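Local coordinates for 1,3,6,8-tetrahydroxynaphthalene synthase (Streptomyces coelicolor, PDB 1U0M), which condenses five malonyl-CoA units into a pentaketide and cyclises it to 1,3,6,8-tetrahydroxynaphthalene, as a homodimeric type III polyketide synthase of melanin biosynthesis, at residues L190-L195 with F239-D244; E27-L32 with R48-T53. All blocks are in the same frame, centred on the assembly; numbering follows the deposited sequence.

Contact 1 of 2, residues L190-L195 with F239-D244. With GOL (glycerol), chain D.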
ATOM      1  N   LEU A 190      17.863 -18.505  -9.342  1.00 34.25           N
ATOM      2  CA  LEU A 190      18.391 -18.559 -10.696  1.00 32.95           C
ATOM      3  C   LEU A 190      17.267 -18.486 -11.726  1.00 32.61           C
ATOM      4  O   LEU A 190      17.383 -17.799 -12.738  1.00 33.82           O
ATOM      5  CB  LEU A 190      19.180 -19.844 -10.886  1.00 37.65           C
ATOM      6  CG  LEU A 190      20.624 -19.824 -10.387  1.00 37.04           C
ATOM      7  CD1 LEU A 190      20.713 -19.320  -8.972  1.00 38.06           C
ATOM      8  CD2 LEU A 190      21.175 -21.224 -10.512  1.00 37.46           C
ATOM      9  N   LEU A 191      16.180 -19.200 -11.468  1.00 31.08           N
ATOM     10  CA  LEU A 191      15.041 -19.183 -12.361  1.00 31.26           C
ATOM     11  C   LEU A 191      14.568 -17.749 -12.489  1.00 29.26           C
ATOM     12  O   LEU A 191      14.561 -17.183 -13.574  1.00 29.18           O
ATOM     13  CB  LEU A 191      13.907 -20.025 -11.785  1.00 36.02           C
ATOM     14  CG  LEU A 191      13.583 -21.327 -12.504  1.00 41.70           C
ATOM     15  CD1 LEU A 191      13.107 -21.002 -13.919  1.00 43.11           C
ATOM     16  CD2 LEU A 191      14.831 -22.214 -12.528  1.00 41.54           C
ATOM     17  N   CYS A 192      14.185 -17.174 -11.352  1.00 28.76           N
ATOM     18  CA  CYS A 192      13.687 -15.814 -11.283  1.00 29.47           C
ATOM     19  C   CYS A 192      14.581 -14.814 -11.985  1.00 28.92           C
ATOM     20  O   CYS A 192      14.080 -13.886 -12.616  1.00 28.32           O
ATOM     21  CB  CYS A 192      13.462 -15.405  -9.827  1.00 31.92           C
ATOM     22  SG  CYS A 192      12.045 -16.244  -9.054  1.00 41.81           S
ATOM     23  N   ASN A 193      15.892 -15.006 -11.907  1.00 27.94           N
ATOM     24  CA  ASN A 193      16.801 -14.091 -12.568  1.00 30.14           C
ATOM     25  C   ASN A 193      16.707 -14.142 -14.098  1.00 31.26           C
ATOM     26  O   ASN A 193      17.199 -13.236 -14.781  1.00 31.76           O
ATOM     27  CB  ASN A 193      18.242 -14.354 -12.120  1.00 33.99           C
ATOM     28  CG  ASN A 193      18.460 -14.062 -10.641  1.00 35.14           C
ATOM     29  OD1 ASN A 193      17.606 -13.462  -9.975  1.00 36.03           O
ATOM     30  ND2 ASN A 193      19.610 -14.482 -10.124  1.00 34.41           N
ATOM     31  N   GLY A 194      16.081 -15.188 -14.645  1.00 30.37           N
ATOM     32  CA  GLY A 194      15.952 -15.272 -16.095  1.00 27.81           C
ATOM     33  C   GLY A 194      14.551 -14.919 -16.568  1.00 28.14           C
ATOM     34  O   GLY A 194      14.283 -14.830 -17.771  1.00 26.82           O
ATOM     35  N   LEU A 195      13.672 -14.663 -15.603  1.00 29.38           N
ATOM     36  CA  LEU A 195      12.258 -14.384 -15.856  1.00 28.50           C
ATOM     37  C   LEU A 195      11.723 -12.953 -15.701  1.00 29.57           C
ATOM     38  O   LEU A 195      10.972 -12.472 -16.550  1.00 30.79           O
ATOM     39  CB  LEU A 195      11.451 -15.324 -14.958  1.00 28.18           C
ATOM     40  CG  LEU A 195       9.934 -15.333 -14.965  1.00 30.68           C
ATOM     41  CD1 LEU A 195       9.424 -15.522 -16.382  1.00 34.91           C
ATOM     42  CD2 LEU A 195       9.454 -16.465 -14.058  1.00 31.74           C
ATOM     43  N   PHE A 239      15.295  -6.510  -1.054  1.00 28.64           N
ATOM     44  CA  PHE A 239      14.250  -7.506  -1.163  1.00 29.86           C
ATOM     45  C   PHE A 239      14.707  -8.750  -1.902  1.00 29.94           C
ATOM     46  O   PHE A 239      15.144  -8.672  -3.057  1.00 30.07           O
ATOM     47  CB  PHE A 239      13.026  -6.904  -1.869  1.00 31.47           C
ATOM     48  CG  PHE A 239      12.470  -5.690  -1.182  1.00 35.12           C
ATOM     49  CD1 PHE A 239      12.508  -5.583   0.208  1.00 36.17           C
ATOM     50  CD2 PHE A 239      11.888  -4.660  -1.915  1.00 37.04           C
ATOM     51  CE1 PHE A 239      11.979  -4.474   0.850  1.00 37.87           C
ATOM     52  CE2 PHE A 239      11.357  -3.549  -1.284  1.00 34.68           C
ATOM     53  CZ  PHE A 239      11.400  -3.450   0.102  1.00 36.38           C
ATOM     54  N   HIS A 240      14.612  -9.888  -1.217  1.00 27.14           N
ATOM     55  CA  HIS A 240      14.975 -11.181  -1.784  1.00 28.52           C
ATOM     56  C   HIS A 240      13.667 -11.926  -2.075  1.00 27.98           C
ATOM     57  O   HIS A 240      12.906 -12.264  -1.169  1.00 28.62           O
ATOM     58  CB  HIS A 240      15.836 -11.995  -0.797  1.00 26.30           C
ATOM     59  CG  HIS A 240      17.184 -11.401  -0.531  1.00 26.67           C
ATOM     60  ND1 HIS A 240      17.351 -10.154   0.038  1.00 28.07           N
ATOM     61  CD2 HIS A 240      18.431 -11.899  -0.718  1.00 22.01           C
ATOM     62  CE1 HIS A 240      18.642  -9.914   0.194  1.00 24.76           C
ATOM     63  NE2 HIS A 240      19.318 -10.957  -0.258  1.00 23.74           N
ATOM     64  N   PHE A 241      13.417 -12.167  -3.351  1.00 28.40           N
ATOM     65  CA  PHE A 241      12.208 -12.832  -3.790  1.00 30.31           C
ATOM     66  C   PHE A 241      12.240 -14.351  -3.605  1.00 32.35           C
ATOM     67  O   PHE A 241      13.176 -15.020  -4.037  1.00 31.87           O
ATOM     68  CB  PHE A 241      11.956 -12.499  -5.265  1.00 26.53           C
ATOM     69  CG  PHE A 241      10.607 -12.920  -5.753  1.00 26.96           C
ATOM     70  CD1 PHE A 241       9.454 -12.414  -5.159  1.00 25.07           C
ATOM     71  CD2 PHE A 241      10.481 -13.826  -6.802  1.00 27.57           C
ATOM     72  CE1 PHE A 241       8.188 -12.802  -5.604  1.00 26.24           C
ATOM     73  CE2 PHE A 241       9.208 -14.220  -7.251  1.00 28.63           C
ATOM     74  CZ  PHE A 241       8.071 -13.705  -6.652  1.00 23.31           C
ATOM     75  N   LEU A 242      11.199 -14.882  -2.970  1.00 34.34           N
ATOM     76  CA  LEU A 242      11.084 -16.314  -2.718  1.00 37.25           C
ATOM     77  C   LEU A 242       9.830 -16.865  -3.387  1.00 39.10           C
ATOM     78  O   LEU A 242       8.703 -16.405  -3.133  1.00 40.08           O
ATOM     79  CB  LEU A 242      11.023 -16.595  -1.215  1.00 39.31           C
ATOM     80  CG  LEU A 242      12.319 -16.558  -0.394  1.00 42.36           C
ATOM     81  CD1 LEU A 242      13.039 -15.235  -0.561  1.00 43.65           C
ATOM     82  CD2 LEU A 242      11.972 -16.780   1.059  1.00 43.20           C
ATOM     83  N   LEU A 243      10.032 -17.850  -4.249  1.00 40.45           N
ATOM     84  CA  LEU A 243       8.937 -18.473  -4.968  1.00 45.19           C
ATOM     85  C   LEU A 243       9.006 -19.987  -4.755  1.00 47.69           C
ATOM     86  O   LEU A 243       9.927 -20.653  -5.241  1.00 49.77           O
ATOM     87  CB  LEU A 243       9.056 -18.130  -6.447  1.00 45.30           C
ATOM     88  CG  LEU A 243       7.912 -18.506  -7.382  1.00 46.35           C
ATOM     89  CD1 LEU A 243       6.611 -17.835  -6.957  1.00 42.68           C
ATOM     90  CD2 LEU A 243       8.312 -18.090  -8.780  1.00 44.96           C
ATOM     91  N   ASP A 244       8.035 -20.514  -4.010  1.00 48.95           N
ATOM     92  CA  ASP A 244       7.965 -21.940  -3.704  1.00 50.14           C
ATOM     93  C   ASP A 244       7.774 -22.786  -4.960  1.00 50.23           C
ATOM     94  O   ASP A 244       6.973 -22.463  -5.834  1.00 48.56           O
ATOM     95  CB  ASP A 244       6.818 -22.212  -2.722  1.00 50.64           C
ATOM     96  CG  ASP A 244       6.837 -23.631  -2.167  1.00 51.29           C
ATOM     97  OD1 ASP A 244       7.078 -23.793  -0.951  1.00 51.71           O
ATOM     98  OD2 ASP A 244       6.609 -24.582  -2.942  1.00 50.25           O
TER
HETATM   99  C1  GOL D2000      17.802 -12.982  -6.465  1.00 44.24           C
HETATM  100  O1  GOL D2000      18.182 -12.249  -7.638  1.00 35.55           O
HETATM  101  C2  GOL D2000      16.311 -12.742  -6.295  1.00 45.66           C
HETATM  102  O2  GOL D2000      15.789 -13.898  -5.617  1.00 49.54           O
HETATM  103  C3  GOL D2000      16.124 -11.480  -5.498  1.00 47.06           C
HETATM  104  O3  GOL D2000      14.767 -11.108  -5.272  1.00 44.25           O

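Contact 2 of 2, residues E27-L32 with R48-T53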
ATOM      1  N   GLU A  27      19.597 -15.997 -24.812  1.00 36.51           N
ATOM      2  CA  GLU A  27      20.950 -16.494 -24.991  1.00 40.43           C
ATOM      3  C   GLU A  27      21.907 -15.865 -23.996  1.00 39.26           C
ATOM      4  O   GLU A  27      22.682 -16.567 -23.350  1.00 40.37           O
ATOM      5  CB  GLU A  27      21.438 -16.213 -26.420  1.00 42.84           C
ATOM      6  CG  GLU A  27      22.242 -17.368 -27.015  1.00 49.41           C
ATOM      7  CD  GLU A  27      23.351 -16.917 -27.960  1.00 53.24           C
ATOM      8  OE1 GLU A  27      23.057 -16.173 -28.923  1.00 54.17           O
ATOM      9  OE2 GLU A  27      24.522 -17.317 -27.740  1.00 55.67           O
ATOM     10  N   GLU A  28      21.852 -14.540 -23.884  1.00 39.52           N
ATOM     11  CA  GLU A  28      22.713 -13.806 -22.965  1.00 39.92           C
ATOM     12  C   GLU A  28      22.501 -14.260 -21.534  1.00 36.32           C
ATOM     13  O   GLU A  28      23.467 -14.446 -20.786  1.00 31.50           O
ATOM     14  CB  GLU A  28      22.436 -12.308 -23.046  1.00 43.69           C
ATOM     15  CG  GLU A  28      22.812 -11.664 -24.360  1.00 47.57           C
ATOM     16  CD  GLU A  28      22.166 -10.305 -24.502  1.00 51.93           C
ATOM     17  OE1 GLU A  28      22.267  -9.500 -23.550  1.00 53.51           O
ATOM     18  OE2 GLU A  28      21.556 -10.039 -25.557  1.00 54.31           O
ATOM     19  N   THR A  29      21.235 -14.423 -21.161  1.00 35.70           N
ATOM     20  CA  THR A  29      20.892 -14.856 -19.809  1.00 37.63           C
ATOM     21  C   THR A  29      21.588 -16.168 -19.500  1.00 37.15           C
ATOM     22  O   THR A  29      22.188 -16.324 -18.433  1.00 36.84           O
ATOM     23  CB  THR A  29      19.366 -15.061 -19.627  1.00 38.28           C
ATOM     24  OG1 THR A  29      18.686 -13.805 -19.745  1.00 37.51           O
ATOM     25  CG2 THR A  29      19.074 -15.641 -18.258  1.00 38.49           C
ATOM     26  N   LEU A  30      21.517 -17.104 -20.448  1.00 37.16           N
ATOM     27  CA  LEU A  30      22.143 -18.413 -20.276  1.00 36.34           C
ATOM     28  C   LEU A  30      23.649 -18.301 -20.113  1.00 35.42           C
ATOM     29  O   LEU A  30      24.227 -18.987 -19.277  1.00 34.08           O
ATOM     30  CB  LEU A  30      21.812 -19.323 -21.467  1.00 37.86           C
ATOM     31  CG  LEU A  30      20.582 -20.230 -21.307  1.00 39.22           C
ATOM     32  CD1 LEU A  30      19.433 -19.441 -20.751  1.00 39.12           C
ATOM     33  CD2 LEU A  30      20.209 -20.865 -22.640  1.00 39.87           C
ATOM     34  N   GLU A  31      24.283 -17.447 -20.915  1.00 35.99           N
ATOM     35  CA  GLU A  31      25.734 -17.262 -20.830  1.00 39.29           C
ATOM     36  C   GLU A  31      26.135 -16.796 -19.439  1.00 37.77           C
ATOM     37  O   GLU A  31      26.969 -17.420 -18.781  1.00 38.26           O
ATOM     38  CB  GLU A  31      26.213 -16.224 -21.844  1.00 39.74           C
ATOM     39  CG  GLU A  31      25.866 -16.554 -23.275  1.00 50.16           C
ATOM     40  CD  GLU A  31      26.264 -15.444 -24.235  1.00 54.64           C
ATOM     41  OE1 GLU A  31      27.470 -15.101 -24.273  1.00 55.70           O
ATOM     42  OE2 GLU A  31      25.371 -14.917 -24.946  1.00 57.58           O
ATOM     43  N   LEU A  32      25.539 -15.688 -19.005  1.00 38.52           N
ATOM     44  CA  LEU A  32      25.824 -15.118 -17.692  1.00 39.79           C
ATOM     45  C   LEU A  32      25.609 -16.183 -16.621  1.00 39.55           C
ATOM     46  O   LEU A  32      26.507 -16.468 -15.830  1.00 41.27           O
ATOM     47  CB  LEU A  32      24.914 -13.905 -17.413  1.00 39.84           C
ATOM     48  CG  LEU A  32      24.866 -12.765 -18.437  1.00 39.06           C
ATOM     49  CD1 LEU A  32      24.052 -11.634 -17.888  1.00 41.56           C
ATOM     50  CD2 LEU A  32      26.257 -12.275 -18.757  1.00 43.32           C
ATOM     51  N   ARG A  48      18.012 -25.206 -18.102  1.00 34.42           N
ATOM     52  CA  ARG A  48      16.914 -25.828 -18.838  1.00 33.85           C
ATOM     53  C   ARG A  48      15.596 -25.147 -18.506  1.00 34.22           C
ATOM     54  O   ARG A  48      14.813 -24.796 -19.398  1.00 35.52           O
ATOM     55  CB  ARG A  48      16.827 -27.332 -18.502  1.00 34.99           C
ATOM     56  CG  ARG A  48      15.615 -28.054 -19.124  1.00 34.62           C
ATOM     57  CD  ARG A  48      15.730 -29.587 -19.007  1.00 33.59           C
ATOM     58  NE  ARG A  48      15.623 -30.041 -17.624  1.00 31.66           N
ATOM     59  CZ  ARG A  48      14.485 -30.103 -16.945  1.00 31.06           C
ATOM     60  NH1 ARG A  48      13.342 -29.755 -17.518  1.00 31.34           N
ATOM     61  NH2 ARG A  48      14.489 -30.487 -15.682  1.00 34.11           N
ATOM     62  N   LEU A  49      15.354 -24.983 -17.209  1.00 36.21           N
ATOM     63  CA  LEU A  49      14.143 -24.345 -16.703  1.00 37.39           C
ATOM     64  C   LEU A  49      13.994 -22.953 -17.299  1.00 38.21           C
ATOM     65  O   LEU A  49      12.933 -22.583 -17.801  1.00 37.62           O
ATOM     66  CB  LEU A  49      14.209 -24.257 -15.176  1.00 37.20           C
ATOM     67  CG  LEU A  49      13.804 -25.518 -14.392  1.00 37.58           C
ATOM     68  CD1 LEU A  49      14.492 -26.736 -14.965  1.00 38.84           C
ATOM     69  CD2 LEU A  49      14.161 -25.350 -12.927  1.00 37.70           C
ATOM     70  N   ILE A  50      15.073 -22.187 -17.251  1.00 36.72           N
ATOM     71  CA  ILE A  50      15.048 -20.844 -17.800  1.00 35.80           C
ATOM     72  C   ILE A  50      14.711 -20.890 -19.281  1.00 36.71           C
ATOM     73  O   ILE A  50      13.776 -20.236 -19.741  1.00 36.44           O
ATOM     74  CB  ILE A  50      16.408 -20.149 -17.600  1.00 34.26           C
ATOM     75  CG1 ILE A  50      16.623 -19.868 -16.107  1.00 32.64           C
ATOM     76  CG2 ILE A  50      16.448 -18.847 -18.394  1.00 34.56           C
ATOM     77  CD1 ILE A  50      17.972 -19.305 -15.774  1.00 32.57           C
ATOM     78  N   GLU A  51      15.451 -21.695 -20.030  1.00 37.81           N
ATOM     79  CA  GLU A  51      15.204 -21.770 -21.455  1.00 38.86           C
ATOM     80  C   GLU A  51      13.779 -22.167 -21.819  1.00 38.26           C
ATOM     81  O   GLU A  51      13.205 -21.614 -22.752  1.00 38.89           O
ATOM     82  CB  GLU A  51      16.198 -22.720 -22.119  1.00 39.67           C
ATOM     83  CG  GLU A  51      16.296 -22.459 -23.605  1.00 43.81           C
ATOM     84  CD  GLU A  51      17.525 -23.058 -24.247  1.00 46.32           C
ATOM     85  OE1 GLU A  51      17.886 -22.588 -25.345  1.00 50.11           O
ATOM     86  OE2 GLU A  51      18.125 -23.991 -23.673  1.00 48.56           O
ATOM     87  N   ASN A  52      13.209 -23.116 -21.081  1.00 39.62           N
ATOM     88  CA  ASN A  52      11.843 -23.580 -21.340  1.00 40.64           C
ATOM     89  C   ASN A  52      10.815 -22.495 -21.130  1.00 41.99           C
ATOM     90  O   ASN A  52       9.693 -22.572 -21.634  1.00 44.24           O
ATOM     91  CB  ASN A  52      11.495 -24.759 -20.432  1.00 38.05           C
ATOM     92  CG  ASN A  52      12.101 -26.057 -20.911  1.00 39.57           C
ATOM     93  OD1 ASN A  52      12.036 -27.063 -20.214  1.00 39.80           O
ATOM     94  ND2 ASN A  52      12.692 -26.044 -22.108  1.00 36.47           N
ATOM     95  N   THR A  53      11.201 -21.489 -20.365  1.00 42.50           N
ATOM     96  CA  THR A  53      10.326 -20.375 -20.069  1.00 41.58           C
ATOM     97  C   THR A  53       9.850 -19.643 -21.336  1.00 41.36           C
ATOM     98  O   THR A  53       8.775 -19.035 -21.343  1.00 40.88           O
ATOM     99  CB  THR A  53      11.053 -19.418 -19.102  1.00 42.71           C
ATOM    100  OG1 THR A  53      10.493 -19.554 -17.786  1.00 40.25           O
ATOM    101  CG2 THR A  53      10.971 -18.007 -19.574  1.00 40.17           C
TER

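Contact 1 of 2, residues L190-L195 with F239-D244
Cys-192 meets Phe-241 in a sulfur-aromatic contact between helix 187-195 and strand 238-243. SG comes to the edge of the ring, close to its plane. Cys-192 SG lies 3.7 Å from Phe-241 CD2 and 4.9 Å from the ring centroid, 86° off the ring normal. The ring reaches the sulfur because CG of Phe-241 is anti to the backbone N (chi1 -169°). Cys-192 SG also packs on a methyl of Leu-243, with CD2 4.2 Å away. Phe-241 and Leu-243 are two apart on the strand, and both send their side chains to the helix.

The polar link runs through a glycerol, probably taken up from the crystallisation liquor. Glycerol O1 donates to Asn-193 OD1 at 2.7 Å. Glycerol O3 accepts from Phe-241 N at 2.6 Å (N-H...O angle 161°) and donates a weak bond to Phe-239 O. Gln-181 N and Asp-184 OD1 also hold the glycerol. A leucine in place of Asn-193 would probably leave glycerol O1 without this acceptor and put an apolar group beside a hydroxyl.

The Phe-241 side chain lies about 5 Å from that of the active-site Cys-146, assigned by similarity, and about 4 Å from a bound polyethylene glycol, a position consistent with the wall of the active-site pocket of this thiolase fold. The Phe-241 ring also meets that of Phe-196, and Ile-230 of the antiparallel partner strand 230-235 touches both Phe-241 and Leu-243, while helix 187-195 packs on helix 43-52.

Contact 2 of 2, residues E27-L32 with R48-T53
Leu-30 and Ile-50 form the closer-packed part of this contact between two helices. Leu-30 CD1 rests 3.8 Å from Ile-50 CG2, and the two side chains run alongside each other, pointing opposite ways. The same methyl, Ile-50 CG2, also faces Thr-29 CG2, at 4.1 Å. It can serve both because CG2 of Ile-50 is anti to the backbone N, while CG1 turns beside that nitrogen (chi1 -69°). Thr-29 and Ile-50 are buried. Thr-29 turns its methyl to the neighbouring helix, and its OG1 is hydrogen-bonded to Thr-25 O one turn back.

The other side is looser and lies at the surface. Here the second methyl of Leu-30, CD2, sits against the carboxylate of Glu-51, 3.8 Å from CD. The side chains are roughly perpendicular, and the contact is van der Waals only. Glu-51 is exposed, and its extended chain carries the carboxylate to the leucine methyl. A crystal neighbour touches it too, so its position may owe something to the lattice.

The axes of segments 27-32 and 48-52 approach to 10.4 Å and run at 170°, close to antiparallel. Helices 26-37 and 43-52 follow one another in the chain, so the pair is a helical hairpin. Thr-29 and Leu-32 touch Ile-24 of strand 22-25, which pairs antiparallel with strand 57-60.

Both contacts are small and built from a few side chains, and neither has a direct hydrogen bond between its segments. Contact 2 is partly buried and joins two helices close in sequence, with aliphatic groups inside and a carboxylate on the solvent side. Contact 1 is a surface contact by burial, yet it lies nearer the active-site cysteine. It joins a helix to a strand through sulfur, an aromatic ring and a bound glycerol. Their centres are 14 Å apart, and the two touch. Helix 187-195 lies against the hairpin: Leu-191 packs on Leu-49, Leu-190 O meets Ile-50 CD1, and Gly-194 CA meets Thr-29 CG2.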